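Local coordinates for protein putative phosphoenolpyruvate-dependent sugar phosphotransferase system (PTS) permease (Klebsiella pneumoniae subsp. pneumoniae, PDB 3MTQ) that probably serves as a fructose/mannose-type IIA component of the phosphoenolpyruvate-dependent phosphotransferase system, passing phosphate on during sugar uptake, at residues Lys21-Asn34 with Gln47-Glu59. Numbering follows the deposited sequence.
Sequences KRHYIFASHGSFAN and QPDIHTLCAYVEE
One face of the Phe26 ring carries the CG2 methyl of Ile50, 3.6 Å from the ring centroid and only 6° off the normal, a CH-pi contact; at the edge of the same ring, in its plane, lies Ala33 O. In the conformers modelled here, the Tyr24 ring instead receives Asp49 O at its edge, and Lys21 CG rests over one face of His23 near the rim. These side chains stand on or beside the paired parallel strands 22-29 and 50-55 of a beta-alpha-beta unit, joined by helix 32-44. Tyr24, Phe26 and Ser28 each use both backbone N and O toward strand 50-55; with Gly30 N to Ala55 O this makes seven bonds.

At the start of the pair, the same Lys21 conformer puts NZ 3.0 Å from Asp49 OD2, a salt bridge in which the ammonium comes from above the carboxylate plane. A water hydrogen-bonded to His23 ND1 and His51 NE2 lies in the plane of each ring and donates to Asp49 OD1 (2.8 Å), while Asp78 holds His23 NE2. At the far end, His29 ND1 is bonded to Asp85, and His29 CD2 meets the edge of Tyr56. Ser28 OG, turned between its backbone N and carbonyl carbon (chi1 72°), accepts from Ala33 N and donates to Gly30 O, pinning the turn into the helix. Thr52 OG1 donates to Asn34 OD1, in its modelled conformer, at 2.9 Å from above the amide plane.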
ATOM      1  N   LYS A  21      -7.886 -11.574  21.745  1.00 31.28           N
ATOM      2  CA  LYS A  21      -8.058 -10.294  21.074  0.50 30.72           C
ATOM      3  C   LYS A  21      -6.917 -10.094  20.105  1.00 30.09           C
ATOM      4  O   LYS A  21      -5.763 -10.401  20.387  1.00 29.54           O
ATOM      5  CB  LYS A  21      -8.191  -9.093  22.010  0.50 30.52           C
ATOM      6  CG  LYS A  21      -8.536  -7.834  21.237  0.50 31.81           C
ATOM      7  CD  LYS A  21      -9.598  -6.965  21.900  0.50 31.64           C
ATOM      8  CE  LYS A  21     -10.120  -5.926  20.935  0.50 31.50           C
ATOM      9  NZ  LYS A  21     -11.200  -6.419  20.013  0.50 31.55           N
ATOM     10  N   ARG A  22      -7.283  -9.628  18.927  1.00 28.85           N
ATOM     11  CA  ARG A  22      -6.340  -9.334  17.872  1.00 28.29           C
ATOM     12  C   ARG A  22      -6.349  -7.823  17.673  1.00 27.39           C
ATOM     13  O   ARG A  22      -7.441  -7.247  17.485  1.00 25.96           O
ATOM     14  CB  ARG A  22      -6.782 -10.074  16.624  1.00 29.06           C
ATOM     15  CG  ARG A  22      -5.853 -10.025  15.430  1.00 29.87           C
ATOM     16  CD  ARG A  22      -6.319 -11.037  14.419  1.00 31.37           C
ATOM     17  NE  ARG A  22      -5.817 -12.390  14.670  1.00 31.00           N
ATOM     18  CZ  ARG A  22      -6.439 -13.515  14.306  1.00 31.09           C
ATOM     19  NH1 ARG A  22      -7.635 -13.479  13.722  1.00 31.26           N
ATOM     20  NH2 ARG A  22      -5.885 -14.688  14.568  1.00 30.99           N
ATOM     21  N   HIS A  23      -5.144  -7.218  17.755  1.00 25.26           N
ATOM     22  CA  HIS A  23      -4.920  -5.816  17.501  1.00 26.35           C
ATOM     23  C   HIS A  23      -4.016  -5.667  16.278  1.00 25.69           C
ATOM     24  O   HIS A  23      -3.151  -6.513  16.031  1.00 25.41           O
ATOM     25  CB  HIS A  23      -4.229  -5.123  18.679  1.00 26.91           C
ATOM     26  CG  HIS A  23      -4.857  -5.373  20.019  1.00 29.65           C
ATOM     27  ND1 HIS A  23      -5.848  -4.566  20.539  1.00 27.00           N
ATOM     28  CD2 HIS A  23      -4.558  -6.275  20.986  1.00 30.84           C
ATOM     29  CE1 HIS A  23      -6.169  -4.996  21.746  1.00 30.22           C
ATOM     30  NE2 HIS A  23      -5.395  -6.026  22.043  1.00 29.83           N
ATOM     31  N   TYR A  24      -4.250  -4.615  15.497  1.00 24.46           N
ATOM     32  CA  TYR A  24      -3.432  -4.333  14.314  0.50 24.72           C
ATOM     33  C   TYR A  24      -2.757  -2.970  14.444  1.00 24.75           C
ATOM     34  O   TYR A  24      -3.364  -1.998  14.964  1.00 25.04           O
ATOM     35  CB  TYR A  24      -4.284  -4.364  13.036  0.50 24.48           C
ATOM     36  CG  TYR A  24      -5.174  -5.585  12.854  0.50 23.88           C
ATOM     37  CD1 TYR A  24      -4.821  -6.613  11.977  0.50 23.79           C
ATOM     38  CD2 TYR A  24      -6.378  -5.697  13.534  0.50 24.98           C
ATOM     39  CE1 TYR A  24      -5.636  -7.710  11.803  0.50 23.11           C
ATOM     40  CE2 TYR A  24      -7.197  -6.798  13.374  0.50 25.74           C
ATOM     41  CZ  TYR A  24      -6.819  -7.805  12.505  0.50 24.75           C
ATOM     42  OH  TYR A  24      -7.671  -8.876  12.362  0.50 24.75           O
ATOM     43  N   ILE A  25      -1.506  -2.894  13.987  1.00 23.82           N
ATOM     44  CA  ILE A  25      -0.769  -1.642  13.899  1.00 23.16           C
ATOM     45  C   ILE A  25      -0.354  -1.486  12.420  1.00 22.65           C
ATOM     46  O   ILE A  25       0.216  -2.434  11.795  1.00 21.85           O
ATOM     47  CB  ILE A  25       0.489  -1.591  14.760  1.00 22.15           C
ATOM     48  CG1 ILE A  25       0.163  -1.602  16.243  1.00 23.60           C
ATOM     49  CG2 ILE A  25       1.337  -0.348  14.362  1.00 22.63           C
ATOM     50  CD1 ILE A  25       1.382  -1.920  17.120  1.00 24.89           C
ATOM     51  N   PHE A  26      -0.723  -0.361  11.846  1.00 21.73           N
ATOM     52  CA  PHE A  26      -0.178   0.060  10.563  1.00 21.71           C
ATOM     53  C   PHE A  26       0.899   1.045  10.887  1.00 21.94           C
ATOM     54  O   PHE A  26       0.652   2.078  11.590  1.00 19.44           O
ATOM     55  CB  PHE A  26      -1.173   0.745   9.618  1.00 22.40           C
ATOM     56  CG  PHE A  26      -2.374  -0.082   9.208  1.00 23.23           C
ATOM     57  CD1 PHE A  26      -2.470  -1.458   9.451  1.00 22.69           C
ATOM     58  CD2 PHE A  26      -3.403   0.547   8.513  1.00 22.74           C
ATOM     59  CE1 PHE A  26      -3.610  -2.158   9.060  1.00 26.83           C
ATOM     60  CE2 PHE A  26      -4.520  -0.160   8.104  1.00 25.82           C
ATOM     61  CZ  PHE A  26      -4.626  -1.501   8.381  1.00 24.53           C
ATOM     62  N   ALA A  27       2.106   0.744  10.411  1.00 20.19           N
ATOM     63  CA  ALA A  27       3.265   1.581  10.679  1.00 20.74           C
ATOM     64  C   ALA A  27       3.972   2.039   9.406  1.00 21.58           C
ATOM     65  O   ALA A  27       4.346   1.251   8.549  1.00 21.72           O
ATOM     66  CB  ALA A  27       4.224   0.917  11.639  1.00 17.92           C
ATOM     67  N   SER A  28       4.108   3.343   9.255  1.00 21.30           N
ATOM     68  CA  SER A  28       4.690   3.892   8.008  1.00 21.75           C
ATOM     69  C   SER A  28       5.571   5.118   8.207  1.00 22.35           C
ATOM     70  O   SER A  28       5.451   5.840   9.213  1.00 22.18           O
ATOM     71  CB  SER A  28       3.566   4.218   7.005  1.00 21.58           C
ATOM     72  OG  SER A  28       2.815   5.383   7.444  1.00 20.70           O
ATOM     73  N   HIS A  29       6.439   5.346   7.213  1.00 22.29           N
ATOM     74  CA  HIS A  29       7.054   6.659   6.994  1.00 21.72           C
ATOM     75  C   HIS A  29       5.924   7.593   6.624  1.00 20.18           C
ATOM     76  O   HIS A  29       5.185   7.398   5.690  1.00 18.91           O
ATOM     77  CB  HIS A  29       8.083   6.630   5.847  1.00 22.50           C
ATOM     78  CG  HIS A  29       9.291   5.776   6.099  1.00 20.90           C
ATOM     79  ND1 HIS A  29       9.274   4.400   5.971  1.00 22.43           N
ATOM     80  CD2 HIS A  29      10.573   6.114   6.372  1.00 22.38           C
ATOM     81  CE1 HIS A  29      10.483   3.927   6.216  1.00 24.05           C
ATOM     82  NE2 HIS A  29      11.297   4.946   6.437  1.00 24.98           N
ATOM     83  N   GLY A  30       5.712   8.666   7.379  1.00 21.39           N
ATOM     84  CA  GLY A  30       4.682   9.564   6.950  1.00 20.46           C
ATOM     85  C   GLY A  30       3.268   9.048   7.147  1.00 21.61           C
ATOM     86  O   GLY A  30       3.026   8.060   7.854  1.00 22.34           O
ATOM     87  N   SER A  31       2.328   9.704   6.482  1.00 21.72           N
ATOM     88  CA  SER A  31       0.905   9.526   6.750  1.00 21.43           C
ATOM     89  C   SER A  31       0.226   8.373   6.006  1.00 19.81           C
ATOM     90  O   SER A  31      -0.982   8.145   6.134  1.00 21.80           O
ATOM     91  CB  SER A  31       0.177  10.830   6.459  1.00 20.54           C
ATOM     92  OG  SER A  31       0.367  11.252   5.120  1.00 22.80           O
ATOM     93  N   PHE A  32       1.023   7.596   5.259  1.00 18.81           N
ATOM     94  CA  PHE A  32       0.520   6.443   4.587  1.00 18.20           C
ATOM     95  C   PHE A  32      -0.397   5.624   5.463  1.00 16.87           C
ATOM     96  O   PHE A  32      -1.499   5.363   5.026  1.00 17.62           O
ATOM     97  CB  PHE A  32       1.736   5.671   4.126  1.00 16.82           C
ATOM     98  CG  PHE A  32       1.488   4.315   3.484  1.00 19.86           C
ATOM     99  CD1 PHE A  32       0.252   3.820   3.096  1.00 19.98           C
ATOM    100  CD2 PHE A  32       2.592   3.557   3.274  1.00 18.97           C
ATOM    101  CE1 PHE A  32       0.175   2.503   2.490  1.00 19.00           C
ATOM    102  CE2 PHE A  32       2.528   2.281   2.646  1.00 15.94           C
ATOM    103  CZ  PHE A  32       1.320   1.793   2.277  1.00 17.98           C
ATOM    104  N   ALA A  33       0.048   5.254   6.665  1.00 18.16           N
ATOM    105  CA  ALA A  33      -0.717   4.366   7.560  1.00 18.42           C
ATOM    106  C   ALA A  33      -2.174   4.899   7.800  1.00 17.87           C
ATOM    107  O   ALA A  33      -3.170   4.186   7.775  1.00 15.47           O
ATOM    108  CB  ALA A  33       0.082   4.094   8.874  1.00 18.96           C
ATOM    109  N   ASN A  34      -2.305   6.211   8.067  1.00 19.35           N
ATOM    110  CA  ASN A  34      -3.596   6.823   8.169  0.50 19.15           C
ATOM    111  C   ASN A  34      -4.443   6.829   6.913  1.00 19.66           C
ATOM    112  O   ASN A  34      -5.642   6.537   6.945  1.00 20.37           O
ATOM    113  CB  ASN A  34      -3.402   8.247   8.690  0.50 19.65           C
ATOM    114  CG  ASN A  34      -3.277   8.261  10.171  0.50 18.99           C
ATOM    115  OD1 ASN A  34      -3.823   7.368  10.828  0.50 15.66           O
ATOM    116  ND2 ASN A  34      -2.632   9.296  10.730  0.50 12.20           N
ATOM    117  N   GLN A  47     -12.664   0.986  12.093  1.00 28.68           N
ATOM    118  CA  GLN A  47     -11.831  -0.076  12.600  1.00 29.93           C
ATOM    119  C   GLN A  47     -11.207   0.284  13.945  1.00 29.53           C
ATOM    120  O   GLN A  47     -10.066   0.708  14.025  1.00 29.18           O
ATOM    121  CB  GLN A  47     -10.762  -0.443  11.565  1.00 29.77           C
ATOM    122  CG  GLN A  47     -11.334  -0.982  10.235  1.00 29.82           C
ATOM    123  CD  GLN A  47     -12.046  -2.321  10.394  1.00 30.63           C
ATOM    124  OE1 GLN A  47     -11.636  -3.160  11.203  1.00 31.33           O
ATOM    125  NE2 GLN A  47     -13.144  -2.523   9.629  1.00 29.33           N
ATOM    126  N   PRO A  48     -11.951   0.026  15.023  1.00 30.90           N
ATOM    127  CA  PRO A  48     -11.510   0.379  16.358  1.00 30.94           C
ATOM    128  C   PRO A  48     -10.207  -0.311  16.797  1.00 30.42           C
ATOM    129  O   PRO A  48      -9.485   0.247  17.611  1.00 30.51           O
ATOM    130  CB  PRO A  48     -12.684  -0.052  17.249  1.00 31.52           C
ATOM    131  CG  PRO A  48     -13.449  -1.004  16.497  1.00 32.53           C
ATOM    132  CD  PRO A  48     -13.217  -0.731  15.036  1.00 31.23           C
ATOM    133  N   ASP A  49      -9.891  -1.487  16.239  1.00 29.97           N
ATOM    134  CA  ASP A  49      -8.686  -2.200  16.632  1.00 30.08           C
ATOM    135  C   ASP A  49      -7.482  -2.080  15.702  1.00 29.79           C
ATOM    136  O   ASP A  49      -6.495  -2.835  15.852  1.00 29.88           O
ATOM    137  CB  ASP A  49      -9.034  -3.664  16.874  1.00 31.12           C
ATOM    138  CG  ASP A  49     -10.052  -3.813  17.990  1.00 32.70           C
ATOM    139  OD1 ASP A  49      -9.794  -3.223  19.067  1.00 35.65           O
ATOM    140  OD2 ASP A  49     -11.117  -4.435  17.760  1.00 34.68           O
ATOM    141  N   ILE A  50      -7.533  -1.122  14.776  1.00 28.69           N
ATOM    142  CA  ILE A  50      -6.364  -0.769  13.969  1.00 26.91           C
ATOM    143  C   ILE A  50      -5.805   0.519  14.516  1.00 27.30           C
ATOM    144  O   ILE A  50      -6.527   1.510  14.626  1.00 28.23           O
ATOM    145  CB  ILE A  50      -6.696  -0.611  12.492  1.00 26.49           C
ATOM    146  CG1 ILE A  50      -7.251  -1.945  11.907  1.00 26.04           C
ATOM    147  CG2 ILE A  50      -5.449  -0.124  11.732  1.00 24.92           C
ATOM    148  CD1 ILE A  50      -7.722  -1.858  10.439  1.00 21.40           C
ATOM    149  N   HIS A  51      -4.535   0.502  14.872  1.00 26.39           N
ATOM    150  CA  HIS A  51      -3.837   1.664  15.388  1.00 26.32           C
ATOM    151  C   HIS A  51      -2.826   2.044  14.370  1.00 26.13           C
ATOM    152  O   HIS A  51      -2.310   1.200  13.632  1.00 25.97           O
ATOM    153  CB  HIS A  51      -3.210   1.342  16.739  1.00 25.93           C
ATOM    154  CG  HIS A  51      -4.203   0.771  17.693  1.00 28.31           C
ATOM    155  ND1 HIS A  51      -4.919   1.554  18.578  1.00 31.40           N
ATOM    156  CD2 HIS A  51      -4.694  -0.484  17.816  1.00 28.13           C
ATOM    157  CE1 HIS A  51      -5.780   0.794  19.231  1.00 30.43           C
ATOM    158  NE2 HIS A  51      -5.667  -0.444  18.783  1.00 31.79           N
ATOM    159  N   THR A  52      -2.533   3.323  14.270  1.00 25.43           N
ATOM    160  CA  THR A  52      -1.557   3.737  13.267  1.00 25.35           C
ATOM    161  C   THR A  52      -0.341   4.383  13.915  1.00 26.49           C
ATOM    162  O   THR A  52      -0.448   5.163  14.894  1.00 27.42           O
ATOM    163  CB  THR A  52      -2.128   4.683  12.247  1.00 25.56           C
ATOM    164  OG1 THR A  52      -2.557   5.897  12.920  1.00 24.65           O
ATOM    165  CG2 THR A  52      -3.239   4.037  11.407  1.00 24.44           C
ATOM    166  N   LEU A  53       0.821   4.072  13.372  1.00 25.61           N
ATOM    167  CA  LEU A  53       2.030   4.777  13.733  1.00 25.04           C
ATOM    168  C   LEU A  53       2.552   5.479  12.485  1.00 25.61           C
ATOM    169  O   LEU A  53       2.923   4.832  11.516  1.00 23.06           O
ATOM    170  CB  LEU A  53       3.084   3.862  14.336  1.00 24.90           C
ATOM    171  CG  LEU A  53       4.310   4.579  14.931  1.00 27.19           C
ATOM    172  CD1 LEU A  53       4.894   3.864  16.175  1.00 29.16           C
ATOM    173  CD2 LEU A  53       5.407   4.906  13.886  1.00 26.89           C
ATOM    174  N   CYS A  54       2.577   6.813  12.516  1.00 23.96           N
ATOM    175  CA  CYS A  54       3.081   7.567  11.376  1.00 25.47           C
ATOM    176  C   CYS A  54       4.370   8.307  11.746  1.00 26.15           C
ATOM    177  O   CYS A  54       4.345   9.333  12.433  1.00 25.71           O
ATOM    178  CB  CYS A  54       2.041   8.550  10.856  1.00 25.27           C
ATOM    179  SG  CYS A  54       0.522   7.926  10.199  1.00 26.43           S
ATOM    180  N   ALA A  55       5.480   7.800  11.242  1.00 26.43           N
ATOM    181  CA  ALA A  55       6.826   8.252  11.563  1.00 27.24           C
ATOM    182  C   ALA A  55       7.270   9.493  10.807  1.00 28.30           C
ATOM    183  O   ALA A  55       6.902   9.710   9.660  1.00 26.88           O
ATOM    184  CB  ALA A  55       7.836   7.118  11.292  1.00 26.93           C
ATOM    185  N   TYR A  56       8.075  10.316  11.469  1.00 31.05           N
ATOM    186  CA  TYR A  56       8.670  11.503  10.836  1.00 33.47           C
ATOM    187  C   TYR A  56       7.652  12.559  10.418  1.00 36.68           C
ATOM    188  O   TYR A  56       7.885  13.310   9.469  1.00 37.20           O
ATOM    189  CB  TYR A  56       9.531  11.098   9.634  1.00 32.46           C
ATOM    190  CG  TYR A  56      10.474   9.985   9.980  1.00 30.28           C
ATOM    191  CD1 TYR A  56      11.391  10.130  10.990  1.00 27.66           C
ATOM    192  CD2 TYR A  56      10.448   8.778   9.297  1.00 29.75           C
ATOM    193  CE1 TYR A  56      12.240   9.134  11.315  1.00 28.40           C
ATOM    194  CE2 TYR A  56      11.308   7.764   9.632  1.00 26.73           C
ATOM    195  CZ  TYR A  56      12.198   7.940  10.616  1.00 28.59           C
ATOM    196  OH  TYR A  56      13.050   6.943  10.970  1.00 28.40           O
ATOM    197  N   VAL A  57       6.510  12.604  11.101  1.00 39.94           N
ATOM    198  CA  VAL A  57       5.579  13.703  10.876  1.00 42.44           C
ATOM    199  C   VAL A  57       5.941  14.863  11.826  1.00 45.06           C
ATOM    200  O   VAL A  57       5.590  16.010  11.551  1.00 45.92           O
ATOM    201  CB  VAL A  57       4.088  13.284  11.012  1.00 42.46           C
ATOM    202  CG1 VAL A  57       3.782  12.087  10.144  1.00 41.70           C
ATOM    203  CG2 VAL A  57       3.733  12.988  12.435  1.00 43.98           C
ATOM    204  N   GLU A  58       6.675  14.563  12.906  1.00 47.54           N
ATOM    205  CA  GLU A  58       7.030  15.550  13.945  1.00 49.36           C
ATOM    206  C   GLU A  58       8.535  15.518  14.253  1.00 50.34           C
ATOM    207  O   GLU A  58       9.065  14.496  14.711  1.00 50.95           O
ATOM    208  CB  GLU A  58       6.221  15.282  15.228  1.00 49.78           C
ATOM    209  CG  GLU A  58       4.721  15.590  15.092  1.00 51.85           C
ATOM    210  CD  GLU A  58       3.888  15.108  16.286  1.00 54.57           C
ATOM    211  OE1 GLU A  58       4.263  15.387  17.453  1.00 55.41           O
ATOM    212  OE2 GLU A  58       2.842  14.456  16.047  1.00 55.82           O
ATOM    213  N   GLU A  59       9.222  16.637  14.009  1.00 51.38           N
ATOM    214  CA  GLU A  59      10.660  16.742  14.284  1.00 51.96           C
ATOM    215  C   GLU A  59      10.994  16.349  15.739  1.00 52.47           C
ATOM    216  O   GLU A  59      12.036  15.745  15.996  1.00 52.49           O
ATOM    217  CB  GLU A  59      11.160  18.168  13.984  1.00 52.03           C
TER
HETATM  218  O   HOH W   1      -9.944  -7.512  16.729  1.00 49.84           O
HETATM  219  O   HOH W   2      -7.262  -2.399  19.892  1.00 32.99           O